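Side-chain contacts in conserved exported protein (Bacteroides fragilis, PDB 3CLW), which is of unknown function but probably hydrolyses O-glycosidic bonds: residues A[396-401]-A[489-494]; A[344-349]-A[430-435]; A[163-168]-A[215-220]; A[93-98]-A[169-174]; A[281-286]-A[319-324]. All coordinates share one frame; numbering follows the deposited sequence.

The contacts fall into two clusters and one contact apart. Along the chain, contacts 4 and 3 come first, with interleaved segments. Contact 5 follows, and contacts 2 and 1 interleave toward the C-terminus. Contacts 3 and 4 share helix 157-173, and their centres lie about 11 Å apart. Contacts 1 and 2 have centres about 13 Å apart and touch through Tyr399 and Leu346. Contact 5 is about 20 Å from contact 1 and about 41 Å from contact 3, centre to centre. Contacts 3, 4 and 5 tie together helices and loops of the probable TIM barrel. Contacts 1 and 2 instead set helices against the C-terminal antiparallel strands, near the end of the ordered chain.

Contact 1 (A[396-401]-A[489-494]); sequences TANYSF and RSVATI
Asn398, on helix 391-400, reaches across to Val491 and Thr493 of strand 490-495. CB of Asn398 lies 3.3 Å from OG1 of Thr493. From there CG swings roughly opposite the carbonyl carbon (chi1 -90°), which turns the amide toward the strand. CG of Asn398 then packs on CG1 of Val491 at 3.5 Å. The side-chain OD1 and the backbone O of Asn398 both lie near the Thr493 hydroxyl. OD1 of Asn398 is 2.9 Å from OG1 of Thr493, and the backbone O of Asn398 is 2.8 Å from the same OG1. The single hydroxyl proton of Thr493 lies within reach of both oxygens. ND2 of Asn398 passes Val491 CB at 3.7 Å and is hydrogen-bonded to Thr467 OG1 on strand 461-467. The amide is thus held at its ND2 end, while its OD1 end lies against the Thr493 hydroxyl. The site is buried. Val491 also touches Leu336 of helix 328-347 and Val441 of strand 438-444. Strand 490-495 runs antiparallel between strands 438-444 and 461-467, and helix 391-400 covers it beside helix 328-347.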
# COMPACT_ATOMS: atom_id res chain seq x y z
N THR A 396 3.63 11.15 2.64
CA THR A 396 2.45 10.26 2.67
C THR A 396 1.37 10.87 3.56
O THR A 396 0.21 10.95 3.17
CB THR A 396 2.78 8.84 3.17
OG1 THR A 396 3.78 8.26 2.35
CG2 THR A 396 1.54 7.95 3.12
N ALA A 397 1.79 11.32 4.73
CA ALA A 397 0.88 11.94 5.70
C ALA A 397 0.13 13.15 5.16
O ALA A 397 -1.00 13.37 5.55
CB ALA A 397 1.64 12.30 7.02
N ASN A 398 0.74 13.93 4.26
CA ASN A 398 0.07 15.05 3.59
C ASN A 398 -1.24 14.54 3.01
O ASN A 398 -2.26 15.22 3.02
CB ASN A 398 0.94 15.60 2.43
CG ASN A 398 1.88 16.73 2.89
OD1 ASN A 398 1.49 17.92 2.96
ND2 ASN A 398 3.12 16.36 3.17
N TYR A 399 -1.20 13.32 2.49
CA TYR A 399 -2.39 12.65 1.98
C TYR A 399 -3.15 11.90 3.07
O TYR A 399 -4.29 12.25 3.39
CB TYR A 399 -2.01 11.69 0.86
CG TYR A 399 -1.54 12.36 -0.39
CD1 TYR A 399 -2.46 12.83 -1.34
CD2 TYR A 399 -0.17 12.50 -0.67
CE1 TYR A 399 -2.03 13.45 -2.53
CE2 TYR A 399 0.26 13.11 -1.85
CZ TYR A 399 -0.68 13.58 -2.77
OH TYR A 399 -0.24 14.17 -3.92
N SER A 400 -2.48 10.88 3.64
CA SER A 400 -3.15 9.93 4.53
C SER A 400 -3.81 10.51 5.74
O SER A 400 -4.88 10.05 6.12
CB SER A 400 -2.22 8.75 4.91
OG SER A 400 -1.13 9.12 5.74
N PHE A 401 -3.20 11.54 6.34
CA PHE A 401 -3.72 12.11 7.62
C PHE A 401 -5.03 12.91 7.38
O PHE A 401 -5.90 12.97 8.24
CB PHE A 401 -2.62 13.00 8.30
CG PHE A 401 -2.99 13.54 9.67
CD1 PHE A 401 -2.60 12.88 10.82
CD2 PHE A 401 -3.66 14.76 9.80
CE1 PHE A 401 -2.90 13.42 12.13
CE2 PHE A 401 -3.98 15.30 11.09
CZ PHE A 401 -3.60 14.62 12.24
N ARG A 489 10.23 22.49 -3.95
CA ARG A 489 10.52 21.16 -3.41
C ARG A 489 9.74 20.80 -2.10
O ARG A 489 10.32 20.33 -1.09
CB ARG A 489 12.04 20.98 -3.29
CG ARG A 489 12.78 21.25 -4.61
CD ARG A 489 12.38 20.24 -5.68
NE ARG A 489 13.01 18.95 -5.41
CZ ARG A 489 12.72 17.81 -6.03
NH1 ARG A 489 11.79 17.78 -6.98
NH2 ARG A 489 13.36 16.69 -5.69
N SER A 490 8.42 21.00 -2.15
CA SER A 490 7.55 20.87 -1.00
C SER A 490 6.26 20.14 -1.32
O SER A 490 5.85 20.11 -2.48
CB SER A 490 7.18 22.25 -0.48
OG SER A 490 6.25 22.89 -1.34
N VAL A 491 5.62 19.59 -0.29
CA VAL A 491 4.24 19.16 -0.37
C VAL A 491 3.40 19.94 0.64
O VAL A 491 3.76 20.02 1.80
CB VAL A 491 4.08 17.65 -0.11
CG1 VAL A 491 2.69 17.20 -0.52
CG2 VAL A 491 5.13 16.87 -0.87
N ALA A 492 2.31 20.54 0.19
CA ALA A 492 1.40 21.28 1.09
C ALA A 492 0.04 20.63 1.08
O ALA A 492 -0.45 20.26 0.02
CB ALA A 492 1.26 22.73 0.66
N THR A 493 -0.54 20.46 2.26
CA THR A 493 -1.95 20.16 2.36
C THR A 493 -2.69 21.39 2.85
O THR A 493 -2.27 22.01 3.84
CB THR A 493 -2.20 18.99 3.27
OG1 THR A 493 -1.44 17.90 2.76
CG2 THR A 493 -3.70 18.61 3.25
N ILE A 494 -3.77 21.72 2.13
CA ILE A 494 -4.64 22.85 2.43
C ILE A 494 -6.03 22.34 2.76
O ILE A 494 -6.70 21.71 1.92
CB ILE A 494 -4.66 23.89 1.27
CG1 ILE A 494 -3.24 24.39 0.94
CG2 ILE A 494 -5.59 25.05 1.60
CD1 ILE A 494 -2.62 23.78 -0.32

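Contact 2 (A[344-349]-A[430-435]); sequences NDLTLA and SSYTDG
Tyr432 buries the most surface here, and its phenol end presses on Leu346 of helix 328-347. The two side chains meet at about a right angle. The Tyr432 OH lies 3.4 Å from Leu346 CB, and CD1 of Leu346 reaches Tyr432 CZ at 3.9 Å. CD1 comes even closer to the hydroxyl, too close for that detail to be trusted. The phenol oxygen also has a polar partner on its own strand. Tyr432 OH and Ser430 OG are hydrogen-bonded at 2.9 Å, and either could be the donor. Two residues apart on strand 427-433, these side chains both face the helix. The contact fits the family 30 architecture, in which a beta domain packs beside the TIM barrel: helix 328-347 leads into strand 353-356, and strand 427-433 pairs antiparallel with 408-414 and 438-444. Thr347 is the third main residue. Its chi1 of 61° turns OG1 back along the helix, where it is hydrogen-bonded to His343 O, one turn earlier. That leaves CG2 to face the strand. CG2 of Thr347 meets CB of Ser430 at 3.5 Å, tighter than usual for two carbons. Arg409, on strand 408-414, touches both Thr347 and Tyr432.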
# COMPACT_ATOMS: atom_id res chain seq x y z
N ASN A 344 -0.20 10.74 -8.89
CA ASN A 344 -0.53 10.16 -10.18
C ASN A 344 -1.40 8.90 -10.06
O ASN A 344 -2.31 8.69 -10.87
CB ASN A 344 0.75 9.92 -11.00
CG ASN A 344 1.33 11.21 -11.52
OD1 ASN A 344 0.88 11.74 -12.53
ND2 ASN A 344 2.33 11.75 -10.81
N ASP A 345 -1.14 8.09 -9.03
CA ASP A 345 -2.05 6.99 -8.74
C ASP A 345 -3.48 7.45 -8.47
O ASP A 345 -4.44 6.87 -9.01
CB ASP A 345 -1.54 6.12 -7.60
CG ASP A 345 -0.48 5.13 -8.08
OD1 ASP A 345 -0.36 4.93 -9.31
OD2 ASP A 345 0.24 4.57 -7.25
N LEU A 346 -3.61 8.47 -7.63
CA LEU A 346 -4.92 9.03 -7.26
C LEU A 346 -5.61 9.77 -8.41
O LEU A 346 -6.81 9.69 -8.55
CB LEU A 346 -4.77 9.98 -6.07
CG LEU A 346 -4.37 9.38 -4.72
CD1 LEU A 346 -4.11 10.49 -3.70
CD2 LEU A 346 -5.41 8.37 -4.21
N THR A 347 -4.85 10.49 -9.21
CA THR A 347 -5.43 11.37 -10.22
C THR A 347 -5.44 10.80 -11.63
O THR A 347 -6.27 11.18 -12.42
CB THR A 347 -4.75 12.76 -10.24
OG1 THR A 347 -3.37 12.58 -10.58
CG2 THR A 347 -4.85 13.45 -8.90
N LEU A 348 -4.50 9.93 -11.96
CA LEU A 348 -4.44 9.33 -13.28
C LEU A 348 -5.04 7.92 -13.30
O LEU A 348 -5.87 7.62 -14.13
CB LEU A 348 -3.02 9.34 -13.85
CG LEU A 348 -2.34 10.70 -14.01
CD1 LEU A 348 -1.13 10.57 -14.91
CD2 LEU A 348 -3.29 11.75 -14.53
N ALA A 349 -4.63 7.08 -12.34
CA ALA A 349 -5.14 5.72 -12.24
C ALA A 349 -6.42 5.68 -11.42
O ALA A 349 -7.05 4.62 -11.32
CB ALA A 349 -4.08 4.78 -11.68
N SER A 430 -4.39 18.03 -6.28
CA SER A 430 -5.61 17.22 -6.31
C SER A 430 -6.43 17.58 -5.10
O SER A 430 -5.89 18.09 -4.13
CB SER A 430 -5.26 15.71 -6.30
OG SER A 430 -4.44 15.35 -5.18
N SER A 431 -7.74 17.34 -5.16
CA SER A 431 -8.65 17.67 -4.06
C SER A 431 -9.62 16.56 -3.73
O SER A 431 -9.90 15.71 -4.58
CB SER A 431 -9.41 18.97 -4.35
OG SER A 431 -8.51 20.04 -4.55
N TYR A 432 -10.14 16.55 -2.50
CA TYR A 432 -10.94 15.43 -1.98
C TYR A 432 -11.87 16.05 -1.01
O TYR A 432 -11.52 17.04 -0.42
CB TYR A 432 -10.06 14.37 -1.24
CG TYR A 432 -8.91 13.95 -2.09
CD1 TYR A 432 -8.98 12.79 -2.84
CD2 TYR A 432 -7.78 14.73 -2.19
CE1 TYR A 432 -7.96 12.44 -3.67
CE2 TYR A 432 -6.73 14.38 -3.01
CZ TYR A 432 -6.83 13.24 -3.75
OH TYR A 432 -5.80 12.87 -4.56
N THR A 433 -13.05 15.46 -0.83
CA THR A 433 -14.00 16.00 0.14
C THR A 433 -14.92 14.96 0.77
O THR A 433 -15.22 13.93 0.17
CB THR A 433 -14.89 17.15 -0.45
OG1 THR A 433 -15.67 17.75 0.59
CG2 THR A 433 -15.83 16.64 -1.53
N ASP A 434 -15.37 15.23 1.98
CA ASP A 434 -16.46 14.48 2.58
C ASP A 434 -17.74 15.33 2.70
O ASP A 434 -18.67 14.96 3.42
CB ASP A 434 -16.05 13.95 3.96
CG ASP A 434 -15.74 15.08 4.97
OD1 ASP A 434 -15.61 16.27 4.58
OD2 ASP A 434 -15.62 14.77 6.17
N GLY A 435 -17.77 16.47 2.02
CA GLY A 435 -18.88 17.40 2.14
C GLY A 435 -18.81 18.33 3.35
O GLY A 435 -19.69 19.18 3.51

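Contact 3 (A[163-168]-A[215-220]); sequences FLVKSA and DKAISE
Two successive helices on the outside of the probable TIM barrel, 157-173 and 204-221, pack together where Val165 meets Ala217 and Ile218. Strand 178-182 lies between them in the chain, and strand 226-232 follows. Val165 fits as a knob into a hole formed by Leu214, Ala217, Ile218 and Ala221 of helix 204-221, all of which it touches. One branch does most of the work. CG2 of Val165 sits 3.7 Å from CB of Ala217 and also 3.7 Å from CG1 of Ile218, between the two. The other branch, CG1, points away from the backbone N of its own residue (chi1 164°). CG1 of Val165 lies against the backbone of the facing helix, 3.8 Å from O of Ala217. The small methyl of Ala217 suits this approach: the CA atoms of Val165 and Ile218 are only 6.3 Å apart. Ile218 crosses Val165 at about a right angle and also touches Ile227 on strand 226-232. Helix 157-173 has a doubly used acceptor of its own. Phe163 O accepts from both Ser167 N and Ser167 OG, the hydroxyl at 3.0 Å, and the two donors arrive from opposite faces of the carbonyl plane.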
# COMPACT_ATOMS: atom_id res chain seq x y z
N PHE A 163 -8.11 -22.23 5.12
CA PHE A 163 -7.11 -21.76 6.05
C PHE A 163 -7.16 -20.23 6.18
O PHE A 163 -7.24 -19.72 7.29
CB PHE A 163 -5.70 -22.20 5.62
CG PHE A 163 -4.59 -21.42 6.29
CD1 PHE A 163 -4.29 -21.62 7.64
CD2 PHE A 163 -3.86 -20.48 5.56
CE1 PHE A 163 -3.27 -20.89 8.28
CE2 PHE A 163 -2.80 -19.75 6.18
CZ PHE A 163 -2.53 -19.96 7.56
N LEU A 164 -7.13 -19.53 5.04
CA LEU A 164 -7.25 -18.07 4.98
C LEU A 164 -8.56 -17.53 5.57
O LEU A 164 -8.54 -16.55 6.29
CB LEU A 164 -7.10 -17.56 3.55
CG LEU A 164 -5.74 -17.77 2.87
CD1 LEU A 164 -5.84 -17.37 1.42
CD2 LEU A 164 -4.72 -16.87 3.59
N VAL A 165 -9.67 -18.20 5.29
CA VAL A 165 -10.96 -17.80 5.82
C VAL A 165 -11.08 -18.05 7.32
O VAL A 165 -11.56 -17.20 8.04
CB VAL A 165 -12.17 -18.45 5.06
CG1 VAL A 165 -13.46 -18.32 5.87
CG2 VAL A 165 -12.33 -17.80 3.71
N LYS A 166 -10.64 -19.22 7.78
CA LYS A 166 -10.64 -19.52 9.23
C LYS A 166 -9.79 -18.52 10.05
O LYS A 166 -10.17 -18.17 11.16
CB LYS A 166 -10.21 -20.96 9.53
CG LYS A 166 -9.82 -21.19 11.03
CD LYS A 166 -10.29 -22.51 11.52
CE LYS A 166 -9.98 -22.68 13.01
NZ LYS A 166 -10.34 -24.04 13.45
N SER A 167 -8.64 -18.12 9.50
CA SER A 167 -7.74 -17.14 10.14
C SER A 167 -8.43 -15.77 10.25
O SER A 167 -8.42 -15.14 11.33
CB SER A 167 -6.43 -17.00 9.36
OG SER A 167 -5.69 -18.19 9.34
N ALA A 168 -9.00 -15.30 9.13
CA ALA A 168 -9.78 -14.07 9.15
C ALA A 168 -10.93 -14.16 10.14
O ALA A 168 -11.17 -13.22 10.91
CB ALA A 168 -10.32 -13.68 7.74
N ASP A 215 -14.17 -17.56 -2.50
CA ASP A 215 -15.58 -17.17 -2.61
C ASP A 215 -16.48 -18.17 -1.89
O ASP A 215 -17.29 -17.79 -1.08
CB ASP A 215 -15.97 -17.03 -4.07
CG ASP A 215 -17.41 -16.59 -4.25
OD1 ASP A 215 -17.71 -15.39 -4.02
OD2 ASP A 215 -18.24 -17.45 -4.63
N LYS A 216 -16.31 -19.45 -2.19
CA LYS A 216 -17.09 -20.51 -1.57
C LYS A 216 -16.86 -20.59 -0.05
O LYS A 216 -17.81 -20.69 0.74
CB LYS A 216 -16.71 -21.83 -2.24
CG LYS A 216 -17.41 -23.07 -1.73
CD LYS A 216 -16.79 -24.27 -2.46
CE LYS A 216 -17.52 -25.59 -2.19
NZ LYS A 216 -17.41 -26.50 -3.42
N ALA A 217 -15.60 -20.55 0.36
CA ALA A 217 -15.23 -20.59 1.78
C ALA A 217 -15.80 -19.39 2.58
O ALA A 217 -16.28 -19.55 3.71
CB ALA A 217 -13.70 -20.70 1.90
N ILE A 218 -15.78 -18.19 1.99
CA ILE A 218 -16.32 -17.00 2.68
C ILE A 218 -17.84 -17.10 2.88
O ILE A 218 -18.37 -16.62 3.89
CB ILE A 218 -15.98 -15.69 1.91
CG1 ILE A 218 -14.50 -15.32 2.07
CG2 ILE A 218 -16.93 -14.49 2.34
CD1 ILE A 218 -14.00 -14.25 1.06
N SER A 219 -18.52 -17.72 1.89
CA SER A 219 -19.96 -17.88 1.92
C SER A 219 -20.33 -18.89 2.99
O SER A 219 -21.24 -18.62 3.78
CB SER A 219 -20.52 -18.28 0.53
OG SER A 219 -20.49 -17.18 -0.37
N GLU A 220 -19.60 -20.00 3.07
CA GLU A 220 -19.81 -20.99 4.14
C GLU A 220 -19.57 -20.41 5.54
O GLU A 220 -20.32 -20.71 6.47
CB GLU A 220 -18.92 -22.22 3.92
CG GLU A 220 -19.51 -23.25 2.90
CD GLU A 220 -18.46 -24.25 2.32
OE1 GLU A 220 -18.64 -24.65 1.14
OE2 GLU A 220 -17.47 -24.62 3.02

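Contact 4 (A[93-98]-A[169-174]); sequences ECFLSP and QHFREQ
Phe171, near the C-terminal end of helix 157-173, meets Phe95 from the loop that follows strand 68-71. Just before it in sequence, the His170 ring sets its CD2 over the centre of one face of the Phe171 ring, 3.5 Å above the plane. His170 also stacks on Phe104, whose ring in turn meets that of Phe95. Next comes Phe171 itself. Its chi1 of -72° places CG on the far side from the carbonyl carbon and sends the ring out toward the loop. The two phenylalanines approach from opposite directions. CZ of Phe95 lies at the edge of the Phe171 ring, near its plane, 3.7 Å from CE1 of Phe171. CE2 of Phe95 is also 3.7 Å from that CE1. The ring centroids are 5.6 Å apart and the planes are inclined at 43°, so this is an oblique aromatic pair. Gln174 folds back, with its CG 3.9 Å above the plane of the His170 ring. Its backbone O is hydrogen-bonded to Arg118 NH1 of helix 108-119. That helix also supplies Gln111, which touches both phenylalanines, and Met114, which touches Phe171. The result is an aromatic cluster that joins a long loop to two neighbouring outer helices of the probable TIM barrel.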
# COMPACT_ATOMS: atom_id res chain seq x y z
N GLU A 93 5.88 -17.75 11.11
CA GLU A 93 5.16 -18.87 11.65
C GLU A 93 3.90 -19.19 10.83
O GLU A 93 3.54 -18.46 9.91
CB GLU A 93 4.78 -18.59 13.11
CG GLU A 93 5.98 -18.35 14.01
CD GLU A 93 5.57 -17.99 15.40
OE1 GLU A 93 5.12 -16.86 15.60
OE2 GLU A 93 5.67 -18.88 16.26
N CYS A 94 3.24 -20.30 11.14
CA CYS A 94 1.96 -20.61 10.51
C CYS A 94 0.99 -21.02 11.61
O CYS A 94 1.31 -21.90 12.43
CB CYS A 94 2.10 -21.73 9.43
SG CYS A 94 0.61 -21.97 8.43
N PHE A 95 -0.20 -20.43 11.60
CA PHE A 95 -1.25 -20.86 12.55
C PHE A 95 -1.61 -22.36 12.42
O PHE A 95 -1.95 -23.00 13.41
CB PHE A 95 -2.54 -20.03 12.41
CG PHE A 95 -2.36 -18.54 12.66
CD1 PHE A 95 -1.72 -18.09 13.80
CD2 PHE A 95 -2.85 -17.61 11.75
CE1 PHE A 95 -1.59 -16.70 14.05
CE2 PHE A 95 -2.72 -16.22 11.98
CZ PHE A 95 -2.07 -15.78 13.12
N LEU A 96 -1.52 -22.89 11.20
CA LEU A 96 -1.90 -24.26 10.94
C LEU A 96 -0.67 -25.14 10.83
O LEU A 96 0.34 -24.74 10.25
CB LEU A 96 -2.76 -24.37 9.65
CG LEU A 96 -3.15 -25.74 9.07
CD1 LEU A 96 -4.08 -26.48 10.00
CD2 LEU A 96 -3.86 -25.52 7.71
N SER A 97 -0.76 -26.34 11.38
CA SER A 97 0.31 -27.29 11.32
C SER A 97 -0.05 -28.52 10.45
O SER A 97 -1.23 -28.76 10.13
CB SER A 97 0.75 -27.69 12.74
OG SER A 97 -0.32 -28.33 13.40
N PRO A 98 0.96 -29.29 10.03
CA PRO A 98 0.68 -30.39 9.10
C PRO A 98 -0.34 -31.43 9.64
O PRO A 98 -0.99 -32.08 8.84
CB PRO A 98 2.05 -31.03 8.88
CG PRO A 98 3.04 -29.94 9.21
CD PRO A 98 2.40 -29.20 10.35
N GLN A 169 -11.63 -15.28 10.13
CA GLN A 169 -12.78 -15.43 11.01
C GLN A 169 -12.36 -15.42 12.46
O GLN A 169 -13.05 -14.82 13.29
CB GLN A 169 -13.58 -16.69 10.72
CG GLN A 169 -14.90 -16.77 11.51
CD GLN A 169 -15.78 -17.97 11.07
OE1 GLN A 169 -15.28 -18.96 10.51
NE2 GLN A 169 -17.07 -17.88 11.33
N HIS A 170 -11.27 -16.11 12.77
CA HIS A 170 -10.69 -16.06 14.13
C HIS A 170 -10.49 -14.64 14.61
O HIS A 170 -10.91 -14.27 15.69
CB HIS A 170 -9.35 -16.78 14.21
CG HIS A 170 -8.65 -16.56 15.50
ND1 HIS A 170 -8.93 -17.29 16.64
CD2 HIS A 170 -7.70 -15.65 15.86
CE1 HIS A 170 -8.19 -16.83 17.64
NE2 HIS A 170 -7.42 -15.86 17.18
N PHE A 171 -9.84 -13.83 13.79
CA PHE A 171 -9.56 -12.45 14.18
C PHE A 171 -10.82 -11.56 14.19
O PHE A 171 -10.92 -10.65 15.04
CB PHE A 171 -8.38 -11.89 13.40
CG PHE A 171 -7.07 -12.50 13.83
CD1 PHE A 171 -6.53 -13.58 13.14
CD2 PHE A 171 -6.44 -12.06 14.99
CE1 PHE A 171 -5.35 -14.20 13.56
CE2 PHE A 171 -5.23 -12.65 15.44
CZ PHE A 171 -4.69 -13.74 14.70
N ARG A 172 -11.80 -11.88 13.33
CA ARG A 172 -13.11 -11.19 13.43
C ARG A 172 -13.78 -11.45 14.77
O ARG A 172 -14.35 -10.53 15.38
CB ARG A 172 -14.05 -11.48 12.23
CG ARG A 172 -13.46 -10.99 10.88
CD ARG A 172 -14.43 -11.11 9.71
NE ARG A 172 -15.51 -10.18 9.87
CZ ARG A 172 -15.50 -8.90 9.47
NH1 ARG A 172 -14.45 -8.38 8.84
NH2 ARG A 172 -16.54 -8.14 9.72
N GLU A 173 -13.69 -12.70 15.23
CA GLU A 173 -14.30 -13.12 16.51
C GLU A 173 -13.57 -12.56 17.74
O GLU A 173 -14.09 -12.58 18.85
CB GLU A 173 -14.49 -14.65 16.55
CG GLU A 173 -15.54 -15.15 15.50
CD GLU A 173 -15.59 -16.67 15.35
OE1 GLU A 173 -14.70 -17.38 15.88
OE2 GLU A 173 -16.54 -17.17 14.70
N GLN A 174 -12.36 -12.04 17.51
CA GLN A 174 -11.62 -11.24 18.47
C GLN A 174 -11.83 -9.73 18.33
O GLN A 174 -11.16 -8.95 18.99
CB GLN A 174 -10.13 -11.51 18.30
CG GLN A 174 -9.78 -12.95 18.37
CD GLN A 174 -9.37 -13.35 19.73
OE1 GLN A 174 -10.20 -13.59 20.62
NE2 GLN A 174 -8.05 -13.41 19.93

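Contact 5 (A[281-286]-A[319-324]); sequences SAYPAT and NEEITM
The ring of Tyr283 and the side-chain amide of Asn319 lie nearly flat on each other, their planes 18° apart. From the same side, CB of Asn319 makes a CH-pi contact, 3.8 Å from the Tyr283 ring centroid and 15° off the ring normal. Farther along, ND2 of Asn319 rests over the ring near its root, 3.5 Å from CG of Tyr283. The opposite face is covered by Pro284, whose CB stands 4.1 Å above the plane of the Tyr283 ring, over the centre. A cis peptide bond joins Tyr283 to this proline. Glu321 approaches differently. OE1 of Glu321 lies in the ring plane, at the edge, 3.4 Å from CE1 of Tyr283, with the carboxylate turned 51° from the ring. Glu320 crosses the end of the tyrosine at about a right angle, its CG 3.4 Å from OH of Tyr283. The amide of Asn319 is steadied from its own loop, since OD1 accepts weak bonds from Glu321 N and Ile322 N. Tyr337, on helix 328-347, touches the tyrosine ring and has a weak bond to ND2 of Asn319. Glu321 is held by a salt bridge from OE1 to Arg340 and a hydrogen bond from OE2 to Tyr445 OH. The ring is therefore gripped mainly through its faces. A carboxylate oxygen at its C-H edge is a plausibly favourable electrostatic placement, because the edge of an aromatic ring is slightly positive.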
# COMPACT_ATOMS: atom_id res chain seq x y z
N SER A 281 7.69 1.49 -12.49
CA SER A 281 6.88 2.30 -13.37
C SER A 281 6.80 3.74 -12.85
O SER A 281 5.99 4.53 -13.33
CB SER A 281 5.48 1.69 -13.55
OG SER A 281 4.71 1.67 -12.34
N ALA A 282 7.63 4.07 -11.87
CA ALA A 282 7.59 5.41 -11.24
C ALA A 282 8.57 6.40 -11.85
O ALA A 282 8.57 7.57 -11.48
CB ALA A 282 7.78 5.32 -9.74
N TYR A 283 9.38 5.92 -12.80
CA TYR A 283 10.39 6.70 -13.50
C TYR A 283 10.68 6.02 -14.83
O TYR A 283 10.71 4.79 -14.88
CB TYR A 283 11.67 6.74 -12.65
CG TYR A 283 12.79 7.58 -13.23
CD1 TYR A 283 12.91 8.92 -12.91
CD2 TYR A 283 13.75 7.01 -14.09
CE1 TYR A 283 13.92 9.70 -13.41
CE2 TYR A 283 14.78 7.79 -14.61
CZ TYR A 283 14.85 9.13 -14.26
OH TYR A 283 15.87 9.94 -14.75
N PRO A 284 10.89 6.81 -15.92
CA PRO A 284 10.78 8.27 -15.96
C PRO A 284 9.34 8.73 -16.00
O PRO A 284 8.43 7.90 -16.07
CB PRO A 284 11.53 8.65 -17.25
CG PRO A 284 11.35 7.48 -18.13
CD PRO A 284 11.32 6.27 -17.23
N ALA A 285 9.15 10.04 -15.97
CA ALA A 285 7.81 10.64 -15.91
C ALA A 285 6.89 10.23 -17.05
O ALA A 285 5.66 10.16 -16.87
CB ALA A 285 7.88 12.17 -15.79
N THR A 286 7.46 10.00 -18.24
CA THR A 286 6.63 9.58 -19.38
C THR A 286 5.96 8.22 -19.07
O THR A 286 4.75 8.06 -19.23
CB THR A 286 7.39 9.58 -20.73
OG1 THR A 286 8.48 8.65 -20.69
CG2 THR A 286 7.94 10.93 -21.02
N ASN A 319 17.96 5.77 -9.90
CA ASN A 319 17.92 6.81 -10.91
C ASN A 319 18.50 8.11 -10.35
O ASN A 319 18.66 8.25 -9.13
CB ASN A 319 16.50 7.00 -11.49
CG ASN A 319 15.47 7.45 -10.44
OD1 ASN A 319 15.62 8.49 -9.78
ND2 ASN A 319 14.40 6.67 -10.30
N GLU A 320 18.80 9.06 -11.24
CA GLU A 320 19.43 10.33 -10.86
C GLU A 320 18.65 11.15 -9.84
O GLU A 320 19.24 11.97 -9.14
CB GLU A 320 19.68 11.19 -12.10
CG GLU A 320 18.45 11.36 -12.99
CD GLU A 320 18.51 12.60 -13.89
OE1 GLU A 320 18.25 12.44 -15.11
OE2 GLU A 320 18.81 13.72 -13.40
N GLU A 321 17.34 10.97 -9.77
CA GLU A 321 16.51 11.75 -8.84
C GLU A 321 16.68 11.36 -7.37
O GLU A 321 16.58 12.21 -6.48
CB GLU A 321 15.05 11.68 -9.25
CG GLU A 321 14.72 12.48 -10.48
CD GLU A 321 13.25 12.74 -10.60
OE1 GLU A 321 12.59 12.05 -11.40
OE2 GLU A 321 12.74 13.63 -9.86
N ILE A 322 16.97 10.08 -7.12
CA ILE A 322 16.90 9.51 -5.78
C ILE A 322 18.15 8.73 -5.35
O ILE A 322 18.26 8.33 -4.19
CB ILE A 322 15.66 8.56 -5.62
CG1 ILE A 322 15.67 7.45 -6.68
CG2 ILE A 322 14.35 9.36 -5.62
CD1 ILE A 322 14.78 6.28 -6.36
N THR A 323 19.07 8.50 -6.29
CA THR A 323 20.29 7.72 -6.02
C THR A 323 21.53 8.63 -5.78
O THR A 323 22.04 9.30 -6.68
CB THR A 323 20.49 6.64 -7.09
OG1 THR A 323 19.35 5.77 -7.03
CG2 THR A 323 21.74 5.80 -6.84
N MET A 324 22.00 8.62 -4.54
CA MET A 324 22.74 9.73 -3.97
C MET A 324 23.27 9.31 -2.61
O MET A 324 22.62 8.51 -1.91
CB MET A 324 21.72 10.82 -3.69
CG MET A 324 22.10 12.19 -4.03
SD MET A 324 20.60 13.17 -3.96
CE MET A 324 19.80 12.68 -5.48